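Local coordinates for protein N-ACETYLMURAMOYL-L-ALANINE AMIDASE CwlV (Paenibacillus polymyxa, PDB 1JWQ) that probably cleaves the amide bond between N-acetylmuramic acid and L-alanine in peptidoglycan through a zinc-binding catalytic domain, at residues Tyr96-Ser99 with Ala100-Ala103; Thr119-Gly122 with Ile123-Gly126; Phe156-Asp159 with Phe160-Val164. All coordinates share one frame; numbering follows the deposited sequence.

Contact 1 (Tyr96-Ser99 with Ala100-Ala103); sequences YQRS and ASKA
Tyr-96 takes the less common first torsion, with CG between its backbone N and carbonyl carbon (chi1 73°), and this swings the ring toward Lys-102, whose otherwise extended chain is bent at chi3 (70°) to follow it. CG of Lys-102 lies over one face, 3.6 Å from CD2 of Tyr-96, and CD and CE continue past the rim on the same side toward OH, CE being 3.9 Å from CZ. With CG 28° off the ring normal, this is a CH-pi contact. A long aliphatic chain suits the place because it lies against the ring while its amino group stays at the surface.

Two tight turns follow in the backbone. Ser-101 N bonds to Arg-98 O at 2.9 Å and Lys-102 N to Ser-99 O at 3.0 Å, as in successive type I turns. At the next step water 2 intervenes, donating to Ser-99 O at 2.9 Å and accepting from Ala-103 N at 2.8 Å. OG of Ser-101 lies over one face of the Arg-98 guanidinium, 3.4 Å from NH2, at an angle too poor for a bond. Serine suits this buried position because its small hydroxyl can accept from Ala-138 N and donate to water 1; the several N-H groups of Arg-98 let NE reach Ile-131 O and NH2 reach Met-136 O. Water 1, which also takes the N-H of Gln-97 at 3.0 Å, ties the loop to the turn.

This is the strand-to-helix connection that opens a beta-alpha-beta unit, leading from strand 92-96 into helix 102-116.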
loop_
_atom_site.group_PDB
_atom_site.type_symbol
_atom_site.label_atom_id
_atom_site.label_comp_id
_atom_site.label_asym_id
_atom_site.label_seq_id
_atom_site.Cartn_x
_atom_site.Cartn_y
_atom_site.Cartn_z
ATOM N N TYR A 96 -2.845 -2.056 10.648
ATOM C CA TYR A 96 -2.022 -3.156 11.139
ATOM C C TYR A 96 -3.063 -4.094 11.752
ATOM O O TYR A 96 -4.188 -3.666 12.028
ATOM C CB TYR A 96 -1.055 -2.694 12.237
ATOM C CG TYR A 96 -1.742 -2.420 13.556
ATOM C CD1 TYR A 96 -2.388 -1.207 13.791
ATOM C CD2 TYR A 96 -1.818 -3.406 14.541
ATOM C CE1 TYR A 96 -3.096 -0.986 14.974
ATOM C CE2 TYR A 96 -2.521 -3.197 15.719
ATOM C CZ TYR A 96 -3.159 -1.985 15.927
ATOM O OH TYR A 96 -3.867 -1.784 17.084
ATOM N N GLN A 97 -2.711 -5.359 11.957
ATOM C CA GLN A 97 -3.650 -6.305 12.565
ATOM C C GLN A 97 -2.997 -7.024 13.734
ATOM O O GLN A 97 -3.673 -7.422 14.681
ATOM C CB GLN A 97 -4.142 -7.334 11.539
ATOM C CG GLN A 97 -5.374 -8.152 11.970
ATOM C CD GLN A 97 -5.054 -9.334 12.882
ATOM O OE1 GLN A 97 -4.031 -10.004 12.725
ATOM N NE2 GLN A 97 -5.952 -9.611 13.824
ATOM N N ARG A 98 -1.679 -7.172 13.675
ATOM C CA ARG A 98 -0.944 -7.853 14.735
ATOM C C ARG A 98 -0.014 -6.922 15.493
ATOM O O ARG A 98 0.506 -5.958 14.941
ATOM C CB ARG A 98 -0.136 -9.016 14.154
ATOM C CG ARG A 98 -0.995 -10.180 13.705
ATOM C CD ARG A 98 -0.226 -11.150 12.823
ATOM N NE ARG A 98 0.115 -10.565 11.529
ATOM C CZ ARG A 98 1.331 -10.158 11.181
ATOM N NH1 ARG A 98 2.342 -10.270 12.035
ATOM N NH2 ARG A 98 1.537 -9.642 9.973
ATOM N N SER A 99 0.187 -7.219 16.770
ATOM C CA SER A 99 1.060 -6.410 17.606
ATOM C C SER A 99 2.449 -6.239 16.992
ATOM O O SER A 99 3.006 -5.144 16.998
ATOM C CB SER A 99 1.196 -7.047 18.993
ATOM O OG SER A 99 2.132 -6.332 19.781
ATOM N N ALA A 100 3.000 -7.326 16.461
ATOM C CA ALA A 100 4.333 -7.308 15.865
ATOM C C ALA A 100 4.461 -6.401 14.640
ATOM O O ALA A 100 5.571 -6.154 14.162
ATOM C CB ALA A 100 4.760 -8.734 15.506
ATOM N N SER A 101 3.331 -5.905 14.139
ATOM C CA SER A 101 3.323 -5.024 12.970
ATOM C C SER A 101 3.176 -3.549 13.341
ATOM O O SER A 101 3.329 -2.673 12.490
ATOM C CB SER A 101 2.168 -5.398 12.030
ATOM O OG SER A 101 2.289 -6.721 11.541
ATOM N N LYS A 102 2.874 -3.268 14.605
ATOM C CA LYS A 102 2.676 -1.884 15.025
ATOM C C LYS A 102 3.888 -0.971 14.848
ATOM O O LYS A 102 3.739 0.170 14.407
ATOM C CB LYS A 102 2.201 -1.834 16.480
ATOM C CG LYS A 102 0.952 -2.665 16.734
ATOM C CD LYS A 102 0.382 -2.425 18.127
ATOM C CE LYS A 102 -0.213 -1.029 18.247
ATOM N NZ LYS A 102 -0.844 -0.800 19.577
ATOM N N ALA A 103 5.077 -1.463 15.184
ATOM C CA ALA A 103 6.286 -0.652 15.053
ATOM C C ALA A 103 6.453 -0.223 13.605
ATOM O O ALA A 103 6.735 0.937 13.315
ATOM C CB ALA A 103 7.507 -1.443 15.507
HETATM O O HOH W 1 -0.365 -6.710 10.684
HETATM O O HOH W 2 5.512 -3.700 16.882
#

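Contact 2 (Thr119-Gly122 with Ile123-Gly126); sequences TDRG and IRYG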
loop_
_atom_site.group_PDB
_atom_site.type_symbol
_atom_site.label_atom_id
_atom_site.label_comp_id
_atom_site.label_asym_id
_atom_site.label_seq_id
_atom_site.Cartn_x
_atom_site.Cartn_y
_atom_site.Cartn_z
ATOM N N THR A 119 -5.710 14.424 4.509
ATOM C CA THR A 119 -6.043 14.401 5.923
ATOM C C THR A 119 -5.496 13.139 6.573
ATOM O O THR A 119 -5.747 12.026 6.110
ATOM C CB THR A 119 -7.558 14.472 6.148
ATOM O OG1 THR A 119 -8.057 15.700 5.606
ATOM C CG2 THR A 119 -7.876 14.413 7.639
ATOM N N ASP A 120 -4.738 13.331 7.646
ATOM C CA ASP A 120 -4.134 12.225 8.374
ATOM C C ASP A 120 -5.162 11.517 9.241
ATOM O O ASP A 120 -5.521 12.002 10.315
ATOM C CB ASP A 120 -2.992 12.747 9.243
ATOM C CG ASP A 120 -2.305 11.655 10.027
ATOM O OD1 ASP A 120 -1.356 11.973 10.767
ATOM O OD2 ASP A 120 -2.710 10.480 9.905
ATOM N N ARG A 121 -5.629 10.362 8.778
ATOM C CA ARG A 121 -6.615 9.600 9.529
ATOM C C ARG A 121 -5.951 8.620 10.498
ATOM O O ARG A 121 -6.622 7.810 11.137
ATOM C CB ARG A 121 -7.552 8.866 8.570
ATOM C CG ARG A 121 -8.345 9.789 7.642
ATOM C CD ARG A 121 -9.217 8.962 6.709
ATOM N NE ARG A 121 -10.169 8.168 7.474
ATOM C CZ ARG A 121 -11.443 8.494 7.655
ATOM N NH1 ARG A 121 -11.930 9.605 7.112
ATOM N NH2 ARG A 121 -12.220 7.724 8.405
ATOM N N GLY A 122 -4.627 8.707 10.595
ATOM C CA GLY A 122 -3.874 7.879 11.520
ATOM C C GLY A 122 -3.673 6.403 11.243
ATOM O O GLY A 122 -3.947 5.900 10.149
ATOM N N ILE A 123 -3.170 5.718 12.268
ATOM C CA ILE A 123 -2.898 4.287 12.228
ATOM C C ILE A 123 -4.047 3.592 12.942
ATOM O O ILE A 123 -4.382 3.938 14.074
ATOM C CB ILE A 123 -1.568 3.973 12.936
ATOM C CG1 ILE A 123 -0.437 4.743 12.243
ATOM C CG2 ILE A 123 -1.294 2.480 12.906
ATOM C CD1 ILE A 123 0.874 4.754 13.009
ATOM N N ARG A 124 -4.646 2.611 12.278
ATOM C CA ARG A 124 -5.793 1.915 12.846
ATOM C C ARG A 124 -5.692 0.402 12.753
ATOM O O ARG A 124 -4.946 -0.136 11.938
ATOM C CB ARG A 124 -7.058 2.359 12.111
ATOM C CG ARG A 124 -7.113 3.855 11.837
ATOM C CD ARG A 124 -8.364 4.234 11.063
ATOM N NE ARG A 124 -8.592 5.674 11.108
ATOM C CZ ARG A 124 -9.790 6.242 11.040
ATOM N NH1 ARG A 124 -10.873 5.487 10.921
ATOM N NH2 ARG A 124 -9.907 7.562 11.108
ATOM N N TYR A 125 -6.457 -0.278 13.599
ATOM C CA TYR A 125 -6.489 -1.726 13.574
ATOM C C TYR A 125 -7.431 -2.104 12.445
ATOM O O TYR A 125 -8.485 -1.491 12.272
ATOM C CB TYR A 125 -7.021 -2.295 14.894
ATOM C CG TYR A 125 -7.349 -3.770 14.812
ATOM C CD1 TYR A 125 -8.635 -4.206 14.488
ATOM C CD2 TYR A 125 -6.367 -4.730 15.025
ATOM C CE1 TYR A 125 -8.932 -5.564 14.380
ATOM C CE2 TYR A 125 -6.650 -6.090 14.918
ATOM C CZ TYR A 125 -7.933 -6.499 14.597
ATOM O OH TYR A 125 -8.210 -7.838 14.493
ATOM N N GLY A 126 -7.036 -3.100 11.663
ATOM C CA GLY A 126 -7.868 -3.554 10.569
ATOM C C GLY A 126 -7.750 -5.059 10.442
ATOM O O GLY A 126 -6.649 -5.586 10.275
#
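Arg-124 lies back along its own strand with its chain extended from CG to NE, and meets the backbone carbonyl of Arg-121 side-on. Its NE and NH2 both point at the single acceptor Arg-121 O: NE is 2.9 Å from it in a fairly straight bond (163°), and NH2 is 3.3 Å from it in a more bent one. The oxygen sits at the edge of the guanidinium and in its plane, so the pair of bonds fixes how the group is turned.

Arg-121 approaches differently. Its chain bends at chi3 and brings NE over one face of the Arg-124 guanidinium, 3.7 Å from NH2 of Arg-124. The two guanidinium planes are 40° apart, well short of a parallel stack, and NH2 of Arg-121 comes within 3.6 Å of NH2 of Arg-124.

The backbone between them is kinked. Asp-120 OD2 accepts from Gly-122 N at 2.7 Å, closing an Asx turn, and Gly-122 has a positive phi (73°) that the absence of a side chain makes easy. The side chain of Ile-123 packs on Ala-105, Asn-106 and His-109 of helix 102-116.

The like charges probably repel; the salt bridge of Arg-121 NE to Glu-93 OE2 would offset part of this, while the carbonyl mainly holds the Arg-124 group in place.

Contact 3 (Phe156-Asp159 with Phe160-Val164); sequences FDED and FQNRV
Asp-157 is the N-cap of helix 158-176, reaching forward to the N-H of Phe-160. Its CG stands opposite the backbone N (chi1 176°), which carries OD1 over the helix start: the anti lone pair of OD1 takes Phe-160 N at 3.0 Å, and Asp-159 N adds a weak bond. A short carboxylate suits this end, where the first N-H groups lack helical partners. Just before it, Phe-156 packs on Phe-29 and Leu-146, its side chain about 7 Å from that of the zinc ligand Glu-26.

Phe-160 (chi1 170°) turns its ring to meet Thr-116, Leu-118 and Leu-155, while CG2 of Val-164 lies above one face, toward the rim. Gln-161, extended beyond CG, sends NE2 back to Leu-155 O, tying the helix to helix 149-155. Its OE1 lies 2.9 Å from OE2 of Glu-158, a close approach of two acceptors and not a hydrogen bond as modelled, probably unfavourable unless a proton is shared. Glu-158, bent at chi2, commits OE1 to a salt bridge with Lys-36, which also bonds Asn-162 OD1. The amide nitrogen of Asn-162 is linked by water 4 to Asp-159, the water accepting from ND2 at 2.9 Å and donating to OD1 at 2.8 Å.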
loop_
_atom_site.group_PDB
_atom_site.type_symbol
_atom_site.label_atom_id
_atom_site.label_comp_id
_atom_site.label_asym_id
_atom_site.label_seq_id
_atom_site.Cartn_x
_atom_site.Cartn_y
_atom_site.Cartn_z
ATOM N N PHE A 156 -4.819 9.918 -8.753
ATOM C CA PHE A 156 -4.396 9.543 -10.093
ATOM C C PHE A 156 -3.502 10.587 -10.739
ATOM O O PHE A 156 -3.286 10.572 -11.950
ATOM C CB PHE A 156 -5.600 9.231 -10.981
ATOM C CG PHE A 156 -6.169 7.864 -10.745
ATOM C CD1 PHE A 156 -7.031 7.627 -9.682
ATOM C CD2 PHE A 156 -5.783 6.795 -11.543
ATOM C CE1 PHE A 156 -7.498 6.340 -9.413
ATOM C CE2 PHE A 156 -6.244 5.503 -11.285
ATOM C CZ PHE A 156 -7.101 5.278 -10.218
ATOM N N ASP A 157 -2.975 11.487 -9.917
ATOM C CA ASP A 157 -2.061 12.516 -10.392
ATOM C C ASP A 157 -0.655 11.928 -10.296
ATOM O O ASP A 157 -0.253 11.427 -9.244
ATOM C CB ASP A 157 -2.171 13.775 -9.526
ATOM C CG ASP A 157 -1.159 14.843 -9.913
ATOM O OD1 ASP A 157 0.015 14.747 -9.488
ATOM O OD2 ASP A 157 -1.535 15.775 -10.651
ATOM N N GLU A 158 0.087 11.984 -11.396
ATOM C CA GLU A 158 1.437 11.436 -11.434
ATOM C C GLU A 158 2.389 11.948 -10.370
ATOM O O GLU A 158 3.105 11.161 -9.751
ATOM C CB GLU A 158 2.055 11.651 -12.819
ATOM C CG GLU A 158 1.840 10.468 -13.735
ATOM C CD GLU A 158 2.386 9.187 -13.132
ATOM O OE1 GLU A 158 3.498 8.762 -13.519
ATOM O OE2 GLU A 158 1.702 8.615 -12.257
ATOM N N ASP A 159 2.408 13.258 -10.151
ATOM C CA ASP A 159 3.306 13.826 -9.156
ATOM C C ASP A 159 2.950 13.333 -7.759
ATOM O O ASP A 159 3.831 13.027 -6.958
ATOM C CB ASP A 159 3.270 15.355 -9.210
ATOM C CG ASP A 159 3.702 15.893 -10.560
ATOM O OD1 ASP A 159 4.666 15.343 -11.137
ATOM O OD2 ASP A 159 3.089 16.869 -11.042
ATOM N N PHE A 160 1.654 13.256 -7.477
ATOM C CA PHE A 160 1.174 12.776 -6.186
ATOM C C PHE A 160 1.698 11.364 -5.959
ATOM O O PHE A 160 2.285 11.069 -4.918
ATOM C CB PHE A 160 -0.360 12.752 -6.167
ATOM C CG PHE A 160 -0.946 12.043 -4.974
ATOM C CD1 PHE A 160 -1.097 12.699 -3.756
ATOM C CD2 PHE A 160 -1.334 10.708 -5.066
ATOM C CE1 PHE A 160 -1.624 12.036 -2.648
ATOM C CE2 PHE A 160 -1.861 10.036 -3.961
ATOM C CZ PHE A 160 -2.006 10.705 -2.752
ATOM N N GLN A 161 1.488 10.498 -6.944
ATOM C CA GLN A 161 1.930 9.110 -6.848
ATOM C C GLN A 161 3.427 8.995 -6.600
ATOM O O GLN A 161 3.863 8.223 -5.749
ATOM C CB GLN A 161 1.559 8.341 -8.118
ATOM C CG GLN A 161 0.072 8.366 -8.428
ATOM C CD GLN A 161 -0.325 7.403 -9.531
ATOM O OE1 GLN A 161 0.523 6.895 -10.265
ATOM N NE2 GLN A 161 -1.625 7.160 -9.663
ATOM N N ASN A 162 4.217 9.764 -7.338
ATOM C CA ASN A 162 5.663 9.710 -7.170
ATOM C C ASN A 162 6.093 10.130 -5.774
ATOM O O ASN A 162 6.977 9.520 -5.178
ATOM C CB ASN A 162 6.352 10.590 -8.215
ATOM C CG ASN A 162 6.243 10.014 -9.611
ATOM O OD1 ASN A 162 6.403 8.808 -9.805
ATOM N ND2 ASN A 162 5.984 10.872 -10.594
ATOM N N ARG A 163 5.458 11.175 -5.259
ATOM C CA ARG A 163 5.766 11.690 -3.934
ATOM C C ARG A 163 5.398 10.664 -2.862
ATOM O O ARG A 163 6.167 10.402 -1.934
ATOM C CB ARG A 163 4.986 12.981 -3.705
ATOM C CG ARG A 163 5.287 13.660 -2.395
ATOM C CD ARG A 163 4.130 14.544 -2.000
ATOM N NE ARG A 163 3.548 15.241 -3.142
ATOM C CZ ARG A 163 2.267 15.580 -3.217
ATOM N NH1 ARG A 163 1.445 15.275 -2.220
ATOM N NH2 ARG A 163 1.815 16.246 -4.270
ATOM N N VAL A 164 4.213 10.082 -3.005
ATOM C CA VAL A 164 3.722 9.091 -2.059
ATOM C C VAL A 164 4.531 7.804 -2.144
ATOM O O VAL A 164 4.823 7.184 -1.125
ATOM C CB VAL A 164 2.230 8.793 -2.314
ATOM C CG1 VAL A 164 1.755 7.656 -1.418
ATOM C CG2 VAL A 164 1.410 10.049 -2.040
HETATM O O HOH W 3 6.678 9.521 -13.360
HETATM O O HOH W 4 6.717 13.648 -10.213
#

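How the contacts relate
The contacts follow one another along the chain in numerical order. Contacts 1 and 2 belong to one beta-alpha-beta unit: residues 96-103 lead into helix 102-116, and strand 120-125 returns beside strand 92-96 as an outermost strand of the six-stranded mixed sheet. Their centres are 13 Å apart and they touch, probably through hydrogen bonds from Gly-126 N to Tyr-96 O and between Gln-97 NE2 and Tyr-125 OH. Contact 3 lies 27 Å from contact 1, across the chain's centre, and 20 Å from contact 2, centre to centre. Ile-123 and Val-164 both pack on helix 102-116. Contact 3 is the one nearer the zinc ligand Glu-26; contacts 1 and 2 lie away from the metal site.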